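Local coordinates for protein N-acetyltransferase (PDB 4M85) that probably catalyses transfer of an acetyl group from acetyl-coenzyme A to an amine of an acceptor not yet identified, as a GNAT-family N-acetyltransferase, at residues K37-D42 and E95-Y100; S75-G78 and K83-K86; V106-D111 and S148-I153. One frame throughout, in Å; residues are numbered along the deposited sequence.

Contact 1. Residues K37-D42 and E95-Y100; sequences KDMVLD and EEIKQY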
ATOM      1  N   LYS A  37     -12.120 -12.604  -7.883  1.00 32.54           N
ATOM      2  CA  LYS A  37     -10.888 -12.478  -7.099  1.00 34.67           C
ATOM      3  C   LYS A  37      -9.688 -12.993  -7.847  1.00 33.42           C
ATOM      4  O   LYS A  37      -8.589 -12.471  -7.695  1.00 30.64           O
ATOM      5  CB  LYS A  37     -10.974 -13.283  -5.782  1.00 38.39           C
ATOM      6  CG  LYS A  37     -12.235 -13.033  -4.956  1.00 43.60           C
ATOM      7  CD  LYS A  37     -12.021 -13.223  -3.452  1.00 47.38           C
ATOM      8  CE  LYS A  37     -12.969 -12.383  -2.587  1.00 47.10           C
ATOM      9  NZ  LYS A  37     -14.374 -12.350  -3.066  1.00 50.96           N
ATOM     10  N   ASP A  38      -9.905 -14.046  -8.624  1.00 33.99           N
ATOM     11  CA  ASP A  38      -8.848 -14.678  -9.382  1.00 34.22           C
ATOM     12  C   ASP A  38      -8.235 -13.676 -10.326  1.00 34.65           C
ATOM     13  O   ASP A  38      -7.009 -13.602 -10.467  1.00 31.26           O
ATOM     14  CB  ASP A  38      -9.413 -15.839 -10.208  1.00 38.38           C
ATOM     15  CG  ASP A  38      -8.333 -16.756 -10.737  1.00 37.32           C
ATOM     16  OD1 ASP A  38      -8.497 -17.260 -11.863  1.00 41.98           O
ATOM     17  OD2 ASP A  38      -7.330 -16.975 -10.027  1.00 39.11           O
ATOM     18  N   MET A  39      -9.113 -12.898 -10.951  1.00 32.00           N
ATOM     19  CA  MET A  39      -8.725 -11.997 -12.005  1.00 32.82           C
ATOM     20  C   MET A  39      -8.064 -10.764 -11.418  1.00 29.48           C
ATOM     21  O   MET A  39      -7.075 -10.293 -11.951  1.00 26.36           O
ATOM     22  CB  MET A  39      -9.948 -11.583 -12.816  1.00 35.14           C
ATOM     23  CG  MET A  39      -9.672 -11.330 -14.275  1.00 37.33           C
ATOM     24  SD  MET A  39     -11.250 -11.188 -15.142  1.00 44.62           S
ATOM     25  CE  MET A  39     -11.714  -9.549 -14.669  1.00 38.74           C
ATOM     26  N   VAL A  40      -8.616 -10.268 -10.313  1.00 27.31           N
ATOM     27  CA  VAL A  40      -8.074  -9.103  -9.622  1.00 25.10           C
ATOM     28  C   VAL A  40      -6.688  -9.413  -9.037  1.00 24.00           C
ATOM     29  O   VAL A  40      -5.790  -8.603  -9.125  1.00 22.35           O
ATOM     30  CB  VAL A  40      -9.040  -8.606  -8.530  1.00 25.18           C
ATOM     31  CG1 VAL A  40      -8.443  -7.435  -7.747  1.00 24.76           C
ATOM     32  CG2 VAL A  40     -10.383  -8.200  -9.139  1.00 25.34           C
ATOM     33  N   LEU A  41      -6.510 -10.596  -8.469  1.00 24.18           N
ATOM     34  CA  LEU A  41      -5.208 -11.002  -7.929  1.00 24.74           C
ATOM     35  C   LEU A  41      -4.145 -11.081  -9.015  1.00 24.10           C
ATOM     36  O   LEU A  41      -3.057 -10.511  -8.879  1.00 23.98           O
ATOM     37  CB  LEU A  41      -5.318 -12.357  -7.199  1.00 25.56           C
ATOM     38  CG  LEU A  41      -6.017 -12.320  -5.840  1.00 25.96           C
ATOM     39  CD1 LEU A  41      -6.187 -13.733  -5.273  1.00 27.07           C
ATOM     40  CD2 LEU A  41      -5.236 -11.448  -4.858  1.00 26.43           C
ATOM     41  N   ASP A  42      -4.446 -11.816 -10.084  1.00 22.46           N
ATOM     42  CA  ASP A  42      -3.575 -11.836 -11.247  1.00 21.68           C
ATOM     43  C   ASP A  42      -3.176 -10.413 -11.672  1.00 18.66           C
ATOM     44  O   ASP A  42      -2.017 -10.142 -11.968  1.00 17.80           O
ATOM     45  CB  ASP A  42      -4.255 -12.548 -12.412  1.00 22.08           C
ATOM     46  CG  ASP A  42      -3.422 -12.522 -13.652  1.00 22.80           C
ATOM     47  OD1 ASP A  42      -2.369 -13.190 -13.687  1.00 26.87           O
ATOM     48  OD2 ASP A  42      -3.806 -11.820 -14.597  1.00 22.34           O
ATOM     49  N   GLU A  95     -10.221  -8.075 -20.772  1.00 30.71           N
ATOM     50  CA  GLU A  95     -11.023  -6.924 -21.119  1.00 31.83           C
ATOM     51  C   GLU A  95     -12.039  -6.619 -20.016  1.00 30.61           C
ATOM     52  O   GLU A  95     -12.439  -5.474 -19.797  1.00 29.80           O
ATOM     53  CB  GLU A  95     -11.737  -7.187 -22.460  1.00 35.03           C
ATOM     54  CG  GLU A  95     -12.098  -5.924 -23.223  1.00 37.08           C
ATOM     55  CD  GLU A  95     -10.883  -5.114 -23.633  1.00 39.50           C
ATOM     56  OE1 GLU A  95      -9.770  -5.686 -23.742  1.00 44.34           O
ATOM     57  OE2 GLU A  95     -11.035  -3.892 -23.838  1.00 44.59           O
ATOM     58  N   GLU A  96     -12.430  -7.655 -19.303  1.00 30.34           N
ATOM     59  CA  GLU A  96     -13.437  -7.533 -18.278  1.00 33.35           C
ATOM     60  C   GLU A  96     -12.966  -6.674 -17.096  1.00 31.98           C
ATOM     61  O   GLU A  96     -13.765  -5.953 -16.500  1.00 32.36           O
ATOM     62  CB  GLU A  96     -13.828  -8.931 -17.802  1.00 37.63           C
ATOM     63  CG  GLU A  96     -14.986  -8.947 -16.831  1.00 42.79           C
ATOM     64  CD  GLU A  96     -15.418 -10.363 -16.501  1.00 46.05           C
ATOM     65  OE1 GLU A  96     -14.896 -11.309 -17.134  1.00 48.87           O
ATOM     66  OE2 GLU A  96     -16.277 -10.524 -15.607  1.00 49.41           O
ATOM     67  N   ILE A  97     -11.684  -6.745 -16.744  1.00 29.04           N
ATOM     68  CA  ILE A  97     -11.175  -5.847 -15.721  1.00 27.10           C
ATOM     69  C   ILE A  97     -10.780  -4.493 -16.316  1.00 26.65           C
ATOM     70  O   ILE A  97     -10.945  -3.467 -15.653  1.00 23.51           O
ATOM     71  CB  ILE A  97     -10.026  -6.459 -14.897  1.00 27.84           C
ATOM     72  CG1 ILE A  97      -9.705  -5.566 -13.693  1.00 27.42           C
ATOM     73  CG2 ILE A  97      -8.796  -6.693 -15.754  1.00 29.07           C
ATOM     74  CD1 ILE A  97      -9.071  -6.323 -12.558  1.00 27.91           C
ATOM     75  N   LYS A  98     -10.280  -4.486 -17.555  1.00 27.24           N
ATOM     76  CA  LYS A  98      -9.873  -3.238 -18.210  1.00 29.79           C
ATOM     77  C   LYS A  98     -11.027  -2.264 -18.335  1.00 31.76           C
ATOM     78  O   LYS A  98     -10.807  -1.055 -18.341  1.00 33.34           O
ATOM     79  CB  LYS A  98      -9.273  -3.505 -19.594  1.00 31.72           C
ATOM     80  CG  LYS A  98      -7.918  -4.197 -19.545  1.00 33.91           C
ATOM     81  CD  LYS A  98      -7.367  -4.493 -20.937  1.00 36.19           C
ATOM     82  CE  LYS A  98      -6.484  -3.383 -21.474  1.00 36.33           C
ATOM     83  NZ  LYS A  98      -5.128  -3.351 -20.843  1.00 40.69           N
ATOM     84  N   GLN A  99     -12.258  -2.771 -18.427  1.00 34.14           N
ATOM     85  CA  GLN A  99     -13.434  -1.892 -18.528  1.00 36.87           C
ATOM     86  C   GLN A  99     -13.619  -1.001 -17.285  1.00 35.68           C
ATOM     87  O   GLN A  99     -14.200   0.085 -17.375  1.00 32.89           O
ATOM     88  CB  GLN A  99     -14.706  -2.697 -18.837  1.00 41.15           C
ATOM     89  CG  GLN A  99     -15.206  -3.569 -17.691  1.00 48.55           C
ATOM     90  CD  GLN A  99     -15.954  -4.829 -18.143  1.00 53.37           C
ATOM     91  OE1 GLN A  99     -16.039  -5.129 -19.340  1.00 59.93           O
ATOM     92  NE2 GLN A  99     -16.495  -5.576 -17.177  1.00 53.09           N
ATOM     93  N   TYR A 100     -13.090  -1.423 -16.138  1.00 35.04           N
ATOM     94  CA  TYR A 100     -13.238  -0.626 -14.915  1.00 35.15           C
ATOM     95  C   TYR A 100     -12.328   0.604 -14.835  1.00 33.57           C
ATOM     96  O   TYR A 100     -12.518   1.456 -13.976  1.00 35.14           O
ATOM     97  CB  TYR A 100     -13.087  -1.513 -13.686  1.00 37.56           C
ATOM     98  CG  TYR A 100     -14.349  -2.291 -13.420  1.00 42.48           C
ATOM     99  CD1 TYR A 100     -14.600  -3.503 -14.069  1.00 47.15           C
ATOM    100  CD2 TYR A 100     -15.321  -1.796 -12.561  1.00 44.95           C
ATOM    101  CE1 TYR A 100     -15.773  -4.211 -13.841  1.00 49.89           C
ATOM    102  CE2 TYR A 100     -16.498  -2.496 -12.328  1.00 49.89           C
ATOM    103  CZ  TYR A 100     -16.720  -3.702 -12.967  1.00 50.94           C
ATOM    104  OH  TYR A 100     -17.885  -4.399 -12.736  1.00 56.24           O
TER
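I97, which meets both M39 and V40 across the contact, takes the backbone N-H of Y100 on its O at 3.0 Å. This is an apolar meeting of two helical pieces at the periphery of the GNAT fold, helix 37-49 and helix 95-98, with no hydrogen bond passing between them; the CA atoms of V40 and I97 come no closer than 7.6 Å. M39 does most of the reaching. Its chain bends at the last torsion (chi3 77°), which turns the methyl CE in against I97, where it rests 3.5 Å from both I97 N and I97 CB, with the two side chains running past each other in opposite directions. CE also lies 3.8 Å from E96 CB, where the M39 and E96 chains cross at about a right angle. L35 touches both E96 and I97, while Y21 of helix 13-26 packs on V40. The buried I97 holds CG1 anti to its backbone N (chi1 -170°) and continues nearly extended, which carries its tip back toward helix 37-49. There the I97 and V40 side chains cross at about a right angle, with I97 CD1 4.1 Å from V40 CG2.

Contact 2. Residues S75-G78 and K83-K86; sequences SYSG and KYEK
Y84 leans from the helical residues K83-K86 onto Y76 and S77, its CB already directed at them. With CG anti to the carbonyl carbon and beside the backbone N (chi1 -61°), the ring is carried toward the end of the strand, and one side of it, CD2 and CE2, does the touching. CD2 comes 3.7 Å from Y76 CD2. One atom further out, CE2 packs 3.5 Å from Y76 CB, the closest approach between the two side chains. Together the rings make an offset edge-to-face pair, the edge of Y84 toward the face of Y76, with planes at 72° and centroids 5.4 Å apart. The pair joins strand 68-77 of the central GNAT sheet to the short helix 81-86 that soon follows it, and the ring of H59 meets both tyrosines. The hydroxyl of Y76 leads to other partners, E117 of the neighbouring strand 114-121 and R54. At the tip of Y84, OH lies 3.7 Å from S77 OG. A water beside it, at a rather short and therefore doubtful 2.5 Å from Y84 OH, accepts the backbone N-H of S77 at 3.0 Å.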
ATOM      1  N   SER A  75       5.253   2.607  -0.509  1.00 16.10           N
ATOM      2  CA  SER A  75       5.469   4.044  -0.511  1.00 15.92           C
ATOM      3  C   SER A  75       6.191   4.503  -1.783  1.00 15.88           C
ATOM      4  O   SER A  75       6.930   3.744  -2.368  1.00 16.10           O
ATOM      5  CB  SER A  75       6.283   4.446   0.697  1.00 15.97           C
ATOM      6  OG  SER A  75       7.601   3.928   0.633  1.00 15.81           O
ATOM      7  N   TYR A  76       5.959   5.754  -2.165  1.00 17.33           N
ATOM      8  CA  TYR A  76       6.493   6.354  -3.411  1.00 18.12           C
ATOM      9  C   TYR A  76       6.222   7.868  -3.385  1.00 19.18           C
ATOM     10  O   TYR A  76       5.394   8.340  -2.580  1.00 18.89           O
ATOM     11  CB  TYR A  76       5.836   5.710  -4.642  1.00 17.17           C
ATOM     12  CG  TYR A  76       4.351   5.537  -4.481  1.00 18.21           C
ATOM     13  CD1 TYR A  76       3.804   4.309  -4.152  1.00 18.25           C
ATOM     14  CD2 TYR A  76       3.489   6.612  -4.618  1.00 18.65           C
ATOM     15  CE1 TYR A  76       2.445   4.153  -3.950  1.00 18.64           C
ATOM     16  CE2 TYR A  76       2.130   6.459  -4.432  1.00 19.71           C
ATOM     17  CZ  TYR A  76       1.614   5.231  -4.088  1.00 19.45           C
ATOM     18  OH  TYR A  76       0.250   5.105  -3.911  1.00 20.65           O
ATOM     19  N   SER A  77       6.879   8.640  -4.262  1.00 19.30           N
ATOM     20  CA  SER A  77       6.711  10.100  -4.215  1.00 20.57           C
ATOM     21  C   SER A  77       5.307  10.510  -4.553  1.00 19.81           C
ATOM     22  O   SER A  77       4.710   9.996  -5.502  1.00 19.08           O
ATOM     23  CB  SER A  77       7.695  10.848  -5.153  1.00 22.71           C
ATOM     24  OG  SER A  77       7.636  10.306  -6.449  1.00 24.29           O
ATOM     25  N   GLY A  78       4.781  11.455  -3.784  1.00 19.14           N
ATOM     26  CA  GLY A  78       3.478  12.037  -4.077  1.00 20.95           C
ATOM     27  C   GLY A  78       3.432  12.750  -5.428  1.00 23.00           C
ATOM     28  O   GLY A  78       2.402  12.771  -6.100  1.00 21.91           O
ATOM     29  N   LYS A  83       1.105   9.321 -12.116  1.00 24.79           N
ATOM     30  CA  LYS A  83       1.876   8.629 -13.147  1.00 24.70           C
ATOM     31  C   LYS A  83       2.012   7.139 -12.841  1.00 23.18           C
ATOM     32  O   LYS A  83       1.899   6.283 -13.738  1.00 22.43           O
ATOM     33  CB  LYS A  83       3.255   9.239 -13.297  1.00 26.33           C
ATOM     34  CG  LYS A  83       4.056   8.601 -14.416  1.00 27.80           C
ATOM     35  CD  LYS A  83       5.469   9.149 -14.472  1.00 30.46           C
ATOM     36  CE  LYS A  83       6.473   8.199 -13.845  1.00 32.64           C
ATOM     37  NZ  LYS A  83       7.621   8.919 -13.232  1.00 33.58           N
ATOM     38  N   TYR A  84       2.251   6.818 -11.571  1.00 21.55           N
ATOM     39  CA  TYR A  84       2.234   5.413 -11.141  1.00 19.85           C
ATOM     40  C   TYR A  84       0.872   4.740 -11.410  1.00 19.95           C
ATOM     41  O   TYR A  84       0.806   3.613 -11.937  1.00 18.49           O
ATOM     42  CB  TYR A  84       2.628   5.304  -9.658  1.00 18.92           C
ATOM     43  CG  TYR A  84       4.022   5.826  -9.353  1.00 18.16           C
ATOM     44  CD1 TYR A  84       5.072   5.607 -10.227  1.00 17.50           C
ATOM     45  CD2 TYR A  84       4.278   6.547  -8.188  1.00 18.74           C
ATOM     46  CE1 TYR A  84       6.342   6.071  -9.951  1.00 18.40           C
ATOM     47  CE2 TYR A  84       5.546   7.023  -7.903  1.00 18.19           C
ATOM     48  CZ  TYR A  84       6.570   6.782  -8.785  1.00 18.63           C
ATOM     49  OH  TYR A  84       7.844   7.267  -8.523  1.00 19.86           O
ATOM     50  N   GLU A  85      -0.198   5.431 -11.040  1.00 19.90           N
ATOM     51  CA  GLU A  85      -1.568   4.929 -11.225  1.00 20.99           C
ATOM     52  C   GLU A  85      -1.896   4.627 -12.690  1.00 21.35           C
ATOM     53  O   GLU A  85      -2.516   3.635 -13.004  1.00 19.55           O
ATOM     54  CB  GLU A  85      -2.572   5.957 -10.677  1.00 21.31           C
ATOM     55  CG  GLU A  85      -4.048   5.629 -10.920  1.00 21.28           C
ATOM     56  CD  GLU A  85      -4.482   4.341 -10.248  1.00 21.63           C
ATOM     57  OE1 GLU A  85      -3.725   3.842  -9.400  1.00 21.28           O
ATOM     58  OE2 GLU A  85      -5.581   3.836 -10.575  1.00 20.42           O
ATOM     59  N   LYS A  86      -1.488   5.525 -13.584  1.00 23.81           N
ATOM     60  CA  LYS A  86      -1.743   5.355 -15.022  1.00 22.88           C
ATOM     61  C   LYS A  86      -1.044   4.118 -15.571  1.00 21.73           C
ATOM     62  O   LYS A  86      -1.524   3.495 -16.522  1.00 21.42           O
ATOM     63  CB  LYS A  86      -1.312   6.612 -15.777  1.00 26.20           C
ATOM     64  CG  LYS A  86      -1.767   6.676 -17.216  1.00 29.66           C
ATOM     65  CD  LYS A  86      -1.532   8.077 -17.761  1.00 33.45           C
ATOM     66  CE  LYS A  86      -1.779   8.184 -19.265  1.00 35.21           C
ATOM     67  NZ  LYS A  86      -3.105   7.626 -19.645  1.00 36.77           N
TER
HETATM   68  O   HOH W   1       8.626   7.116  -6.103  1.00 30.84           O

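Contact 3. Residues V106-D111 and S148-I153; sequences VKEAKD and SLNCDI
N150 turns its CG opposite its own carbonyl carbon (chi1 -73°), and a chi2 of -42° then swings the amide so that ND2 meets the backbone O of E108. The resulting hydrogen bond is 3.0 Å from N150 ND2 to E108 O and fairly straight, with an N-H...O angle of 161°. The acceptor lies in the plane of the N150 amide, whereas the donor approaches from above the E108 carbonyl plane. Because a carbonyl oxygen can only accept, E108 O is what places the nitrogen of the amide, rather than its oxygen, on this side. The same ND2 lies 3.8 Å from E108 CB, which brings the amide against the start of the glutamate side chain. Consistent with that placement, ND2 also bonds the hydroxyl of Y115, which E108 OE1 hydrogen-bonds as well at the end of its extended chain, and N150 OD1 bonds ND1 of H182. The meeting nearer the start of the strand is looser, A109 CB lying 4.4 Å from S148 OG, a hydroxyl whose polar partner is E113.

The loop has its own internal brace. K107 NZ makes a salt bridge to D111 OD1 at 2.9 Å and also donates to A109 O at 3.1 Å, so the lysine side chain bridges A109 O and the D111 carboxylate.

E108 and A109 of the loop lie against the N150 and S148 side of strand 147-152, where S148 is still backbone-paired with Y114 and I116 of the parallel strand 114-121. Such neighbouring parallel strands at the centre of the sheet are a hallmark of the GNAT fold; in relatives they splay apart in a V that receives acetyl-coenzyme A.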
ATOM      1  N   VAL A 106      -8.144   8.516  -7.663  1.00 22.35           N
ATOM      2  CA  VAL A 106      -8.061   9.664  -6.773  1.00 21.42           C
ATOM      3  C   VAL A 106      -6.613   9.877  -6.318  1.00 22.33           C
ATOM      4  O   VAL A 106      -5.884   8.907  -6.023  1.00 22.20           O
ATOM      5  CB  VAL A 106      -9.018   9.524  -5.568  1.00 22.69           C
ATOM      6  CG1 VAL A 106      -8.959  10.765  -4.664  1.00 22.61           C
ATOM      7  CG2 VAL A 106     -10.459   9.312  -6.045  1.00 22.49           C
ATOM      8  N   LYS A 107      -6.213  11.146  -6.291  1.00 21.77           N
ATOM      9  CA  LYS A 107      -4.921  11.582  -5.801  1.00 23.61           C
ATOM     10  C   LYS A 107      -5.006  11.586  -4.274  1.00 24.12           C
ATOM     11  O   LYS A 107      -5.660  12.448  -3.689  1.00 24.86           O
ATOM     12  CB  LYS A 107      -4.597  12.998  -6.333  1.00 23.99           C
ATOM     13  CG  LYS A 107      -3.137  13.426  -6.210  1.00 25.35           C
ATOM     14  CD  LYS A 107      -2.915  14.798  -6.848  1.00 26.25           C
ATOM     15  CE  LYS A 107      -1.454  15.239  -6.803  1.00 27.22           C
ATOM     16  NZ  LYS A 107      -1.082  15.872  -5.509  1.00 28.22           N
ATOM     17  N   GLU A 108      -4.350  10.616  -3.637  1.00 24.28           N
ATOM     18  CA  GLU A 108      -4.412  10.452  -2.177  1.00 24.69           C
ATOM     19  C   GLU A 108      -3.385  11.319  -1.432  1.00 23.60           C
ATOM     20  O   GLU A 108      -3.564  11.584  -0.259  1.00 23.14           O
ATOM     21  CB  GLU A 108      -4.241   8.958  -1.784  1.00 25.71           C
ATOM     22  CG  GLU A 108      -5.205   7.978  -2.466  1.00 26.05           C
ATOM     23  CD  GLU A 108      -5.012   6.518  -2.044  1.00 29.25           C
ATOM     24  OE1 GLU A 108      -4.326   6.258  -1.028  1.00 30.12           O
ATOM     25  OE2 GLU A 108      -5.534   5.608  -2.727  1.00 27.33           O
ATOM     26  N   ALA A 109      -2.331  11.764  -2.121  1.00 23.69           N
ATOM     27  CA  ALA A 109      -1.196  12.431  -1.490  1.00 23.73           C
ATOM     28  C   ALA A 109      -0.929  13.818  -2.056  1.00 25.67           C
ATOM     29  O   ALA A 109      -1.664  14.306  -2.898  1.00 26.45           O
ATOM     30  CB  ALA A 109       0.038  11.570  -1.622  1.00 23.13           C
ATOM     31  N   LYS A 110       0.134  14.452  -1.586  1.00 27.53           N
ATOM     32  CA  LYS A 110       0.467  15.797  -2.016  1.00 30.22           C
ATOM     33  C   LYS A 110       1.862  15.782  -2.618  1.00 31.16           C
ATOM     34  O   LYS A 110       2.668  14.896  -2.324  1.00 32.64           O
ATOM     35  CB  LYS A 110       0.384  16.757  -0.835  1.00 31.92           C
ATOM     36  CG  LYS A 110      -1.034  17.100  -0.420  1.00 33.69           C
ATOM     37  CD  LYS A 110      -1.027  18.021   0.782  1.00 36.48           C
ATOM     38  CE  LYS A 110      -2.373  18.049   1.491  1.00 39.91           C
ATOM     39  NZ  LYS A 110      -2.277  18.735   2.816  1.00 41.05           N
ATOM     40  N   ASP A 111       2.144  16.761  -3.465  1.00 31.45           N
ATOM     41  CA  ASP A 111       3.334  16.724  -4.294  1.00 31.19           C
ATOM     42  C   ASP A 111       4.633  16.856  -3.519  1.00 30.16           C
ATOM     43  O   ASP A 111       5.675  16.415  -4.007  1.00 31.69           O
ATOM     44  CB  ASP A 111       3.260  17.813  -5.366  1.00 34.56           C
ATOM     45  CG  ASP A 111       2.034  17.675  -6.264  1.00 33.83           C
ATOM     46  OD1 ASP A 111       1.577  16.541  -6.511  1.00 34.26           O
ATOM     47  OD2 ASP A 111       1.524  18.706  -6.721  1.00 36.03           O
ATOM     48  N   SER A 148       4.124  11.039   4.316  1.00 19.07           N
ATOM     49  CA  SER A 148       2.704  11.171   4.622  1.00 18.73           C
ATOM     50  C   SER A 148       1.953   9.840   4.569  1.00 19.19           C
ATOM     51  O   SER A 148       2.413   8.874   3.969  1.00 19.07           O
ATOM     52  CB  SER A 148       2.042  12.178   3.677  1.00 18.19           C
ATOM     53  OG  SER A 148       1.912  11.672   2.372  1.00 18.49           O
ATOM     54  N   LEU A 149       0.791   9.812   5.220  1.00 19.71           N
ATOM     55  CA  LEU A 149      -0.112   8.683   5.141  1.00 19.30           C
ATOM     56  C   LEU A 149      -1.527   9.097   5.472  1.00 19.25           C
ATOM     57  O   LEU A 149      -1.762  10.194   5.993  1.00 18.14           O
ATOM     58  CB  LEU A 149       0.345   7.512   6.009  1.00 19.54           C
ATOM     59  CG  LEU A 149       0.425   7.620   7.517  1.00 20.80           C
ATOM     60  CD1 LEU A 149      -0.965   7.627   8.154  1.00 21.23           C
ATOM     61  CD2 LEU A 149       1.261   6.465   8.074  1.00 21.62           C
ATOM     62  N   ASN A 150      -2.454   8.212   5.142  1.00 18.31           N
ATOM     63  CA  ASN A 150      -3.871   8.429   5.366  1.00 18.74           C
ATOM     64  C   ASN A 150      -4.475   7.356   6.264  1.00 18.82           C
ATOM     65  O   ASN A 150      -4.517   6.193   5.911  1.00 18.89           O
ATOM     66  CB  ASN A 150      -4.571   8.455   4.017  1.00 19.35           C
ATOM     67  CG  ASN A 150      -4.294   9.727   3.245  1.00 18.47           C
ATOM     68  OD1 ASN A 150      -4.299  10.822   3.808  1.00 19.87           O
ATOM     69  ND2 ASN A 150      -4.077   9.596   1.938  1.00 19.24           N
ATOM     70  N   CYS A 151      -4.945   7.756   7.437  1.00 19.35           N
ATOM     71  CA  CYS A 151      -5.400   6.810   8.471  1.00 18.85           C
ATOM     72  C   CYS A 151      -6.912   6.871   8.593  1.00 18.82           C
ATOM     73  O   CYS A 151      -7.467   7.911   8.933  1.00 18.31           O
ATOM     74  CB  CYS A 151      -4.780   7.191   9.818  1.00 19.13           C
ATOM     75  SG  CYS A 151      -5.165   6.093  11.211  1.00 19.61           S
ATOM     76  N   ASP A 152      -7.568   5.752   8.361  1.00 18.90           N
ATOM     77  CA  ASP A 152      -9.010   5.623   8.623  1.00 20.80           C
ATOM     78  C   ASP A 152      -9.377   6.267   9.975  1.00 20.86           C
ATOM     79  O   ASP A 152      -8.849   5.896  11.011  1.00 18.02           O
ATOM     80  CB  ASP A 152      -9.408   4.140   8.606  1.00 23.05           C
ATOM     81  CG  ASP A 152     -10.894   3.896   9.026  1.00 26.67           C
ATOM     82  OD1 ASP A 152     -11.737   4.822   8.951  1.00 25.21           O
ATOM     83  OD2 ASP A 152     -11.192   2.762   9.449  1.00 31.42           O
ATOM     84  N   ILE A 153     -10.306   7.226   9.947  1.00 23.04           N
ATOM     85  CA  ILE A 153     -10.711   7.942  11.150  1.00 23.78           C
ATOM     86  C   ILE A 153     -11.337   7.022  12.205  1.00 27.25           C
ATOM     87  O   ILE A 153     -11.422   7.393  13.376  1.00 29.27           O
ATOM     88  CB  ILE A 153     -11.657   9.135  10.853  1.00 24.07           C
ATOM     89  CG1 ILE A 153     -13.028   8.664  10.359  1.00 24.35           C
ATOM     90  CG2 ILE A 153     -11.028  10.095   9.845  1.00 22.37           C
ATOM     91  CD1 ILE A 153     -14.077   9.726  10.574  1.00 24.57           C
TER

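From the N terminus, helix 37-49 opens contact 1, which closes when the chain returns at 95-100. Within that span the chain builds strands 60-65 and 68-77, and contact 2 closes a far shorter loop between the end of strand 68-77 and helix 81-86. Contact 3 follows in series: it opens in the loop leading to strand 114-121 and closes at strand 147-152, after helix 130-140. None of the three cross. Contacts 2 and 3 touch, G78 CA lying 4.3 Å from A109 CB, and both reach the central sheet. Contact 1 stands apart, its centre about 21 Å from that of contact 2, and joins peripheral helices.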